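Local coordinates for protein type II restriction enzyme MunI (Mycoplasma, PDB 1D02) that recognises the double-stranded DNA sequence 5'-CAATTG-3' as a homodimer and cleaves it after the first C, giving fragments with 5'-phosphates, at residues 32-37 against 188-193. The protein carries 1 engineered substitution. Sequence-based numbering, arbitrary orientation.
Sequences NAVFEG and KLVQHF
Two helices of the alpha/beta fold of this PDDEXK-clan nuclease, 27-34 near the N-terminus and 186-197 near the C-terminus, pack together here. V34, in the last part of helix 27-34, and the adjoining F35 meet V190 and F193, which lie one turn apart on helix 186-197. The two valines point toward each other and touch tip to tip, with V34 CG1 3.8 Å from V190 CG1. A methyl fork closes on a methyl fork: V34 CG1 also lies 3.9 Å from V190 CG2, and V34 CG2 is 3.9 Å from V190 CG1. V190 CG1 stands anti to its own backbone N (chi1 -179°), which turns CG2 back beside that N, and both branches find the partner.

One turn farther along helix 186-197, the phenylalanines approach from opposite directions. The far rim of the F35 ring leads, CZ and CE2 each 4.0 Å from F193 CE2, which sits at the F35 edge near its plane. The rings form an offset edge-to-face pair, with the edge of F35 turned toward the face of F193, centroids 5.9 Å apart and planes at 63°. In F193 the ring carbon CG is anti to the backbone N (chi1 168°), carrying the ring out from its helix to this meeting.

L10 touches V34, F35 and V190, while W12 and L15 add to the packing on V190; F31 and Y40 meet the F35 ring. The contact lies about 14 Å from the bound DNA, nearest atom to nearest atom. With no hydrogen bond or ion pair between the segments, dispersion between the methyls and between the ring rims probably does most of the joining of the four buried side chains, and the offset edge-to-face pair may add a small quadrupole term.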
loop_
_atom_site.group_PDB
_atom_site.type_symbol
_atom_site.label_atom_id
_atom_site.label_comp_id
_atom_site.label_asym_id
_atom_site.label_seq_id
_atom_site.Cartn_x
_atom_site.Cartn_y
_atom_site.Cartn_z
ATOM N N ASN D 32 17.670 20.966 -0.714
ATOM C CA ASN D 32 19.099 21.200 -0.938
ATOM C C ASN D 32 19.459 22.582 -0.404
ATOM O O ASN D 32 20.514 22.765 0.211
ATOM C CB ASN D 32 19.441 21.118 -2.431
ATOM C CG ASN D 32 19.525 19.695 -2.927
ATOM O OD1 ASN D 32 19.289 19.411 -4.114
ATOM N ND2 ASN D 32 19.905 18.790 -2.041
ATOM N N ALA D 33 18.593 23.562 -0.619
ATOM C CA ALA D 33 18.911 24.896 -0.119
ATOM C C ALA D 33 18.910 24.942 1.404
ATOM O O ALA D 33 19.846 25.456 2.028
ATOM C CB ALA D 33 17.909 25.935 -0.664
ATOM N N VAL D 34 17.855 24.405 2.000
ATOM C CA VAL D 34 17.710 24.455 3.448
ATOM C C VAL D 34 18.738 23.601 4.202
ATOM O O VAL D 34 18.975 23.787 5.420
ATOM C CB VAL D 34 16.231 24.132 3.846
ATOM C CG1 VAL D 34 16.011 22.631 4.150
ATOM C CG2 VAL D 34 15.858 24.988 5.028
ATOM N N PHE D 35 19.370 22.682 3.490
ATOM C CA PHE D 35 20.398 21.858 4.120
ATOM C C PHE D 35 21.811 22.401 3.925
ATOM O O PHE D 35 22.778 21.819 4.442
ATOM C CB PHE D 35 20.343 20.414 3.593
ATOM C CG PHE D 35 19.139 19.624 4.063
ATOM C CD1 PHE D 35 18.820 18.401 3.444
ATOM C CD2 PHE D 35 18.356 20.054 5.135
ATOM C CE1 PHE D 35 17.750 17.633 3.891
ATOM C CE2 PHE D 35 17.284 19.291 5.588
ATOM C CZ PHE D 35 16.982 18.069 4.958
ATOM N N GLU D 36 21.960 23.506 3.196
ATOM C CA GLU D 36 23.305 24.052 2.943
ATOM C C GLU D 36 24.087 24.329 4.212
ATOM O O GLU D 36 23.621 25.040 5.093
ATOM C CB GLU D 36 23.243 25.351 2.127
ATOM C CG GLU D 36 22.849 25.122 0.674
ATOM C CD GLU D 36 22.711 26.420 -0.107
ATOM O OE1 GLU D 36 22.028 26.405 -1.157
ATOM O OE2 GLU D 36 23.287 27.460 0.306
ATOM N N GLY D 37 25.281 23.750 4.300
ATOM C CA GLY D 37 26.109 23.981 5.473
ATOM C C GLY D 37 25.697 23.223 6.713
ATOM O O GLY D 37 26.309 23.407 7.769
ATOM N N LYS D 188 6.745 25.700 4.131
ATOM C CA LYS D 188 5.782 24.828 4.784
ATOM C C LYS D 188 6.215 23.354 4.734
ATOM O O LYS D 188 6.034 22.620 5.706
ATOM C CB LYS D 188 4.422 24.995 4.103
ATOM C CG LYS D 188 3.316 24.198 4.733
ATOM C CD LYS D 188 2.415 25.080 5.586
ATOM C CE LYS D 188 1.076 24.374 5.845
ATOM N NZ LYS D 188 0.144 24.335 4.640
ATOM N N LEU D 189 6.763 22.937 3.594
ATOM C CA LEU D 189 7.247 21.570 3.403
ATOM C C LEU D 189 8.371 21.284 4.406
ATOM O O LEU D 189 8.353 20.268 5.109
ATOM C CB LEU D 189 7.777 21.382 1.966
ATOM C CG LEU D 189 8.509 20.067 1.672
ATOM C CD1 LEU D 189 7.522 18.909 1.715
ATOM C CD2 LEU D 189 9.194 20.150 0.292
ATOM N N VAL D 190 9.332 22.191 4.475
ATOM C CA VAL D 190 10.463 22.002 5.385
ATOM C C VAL D 190 10.011 22.075 6.849
ATOM O O VAL D 190 10.503 21.307 7.695
ATOM C CB VAL D 190 11.615 23.040 5.109
ATOM C CG1 VAL D 190 12.784 22.784 6.065
ATOM C CG2 VAL D 190 12.132 22.895 3.661
ATOM N N GLN D 191 9.057 22.951 7.160
ATOM C CA GLN D 191 8.583 23.058 8.542
ATOM C C GLN D 191 7.994 21.728 9.001
ATOM O O GLN D 191 8.156 21.349 10.160
ATOM C CB GLN D 191 7.547 24.175 8.699
ATOM C CG GLN D 191 8.156 25.570 8.545
ATOM C CD GLN D 191 7.124 26.679 8.628
ATOM O OE1 GLN D 191 6.019 26.519 8.069
ATOM N NE2 GLN D 191 7.433 27.737 9.232
ATOM N N HIS D 192 7.330 20.997 8.105
ATOM C CA HIS D 192 6.770 19.706 8.513
ATOM C C HIS D 192 7.909 18.782 8.941
ATOM O O HIS D 192 7.857 18.168 10.007
ATOM C CB HIS D 192 5.981 19.060 7.371
ATOM C CG HIS D 192 5.266 17.806 7.773
ATOM N ND1 HIS D 192 5.891 16.578 7.844
ATOM C CD2 HIS D 192 3.993 17.606 8.196
ATOM C CE1 HIS D 192 5.035 15.679 8.301
ATOM N NE2 HIS D 192 3.879 16.279 8.525
ATOM N N PHE D 193 8.928 18.665 8.097
ATOM C CA PHE D 193 10.084 17.829 8.417
ATOM C C PHE D 193 10.752 18.327 9.714
ATOM O O PHE D 193 10.999 17.563 10.640
ATOM C CB PHE D 193 11.119 17.916 7.287
ATOM C CG PHE D 193 12.460 17.335 7.650
ATOM C CD1 PHE D 193 12.650 15.959 7.708
ATOM C CD2 PHE D 193 13.537 18.182 7.946
ATOM C CE1 PHE D 193 13.900 15.423 8.056
ATOM C CE2 PHE D 193 14.784 17.665 8.294
ATOM C CZ PHE D 193 14.968 16.277 8.348
#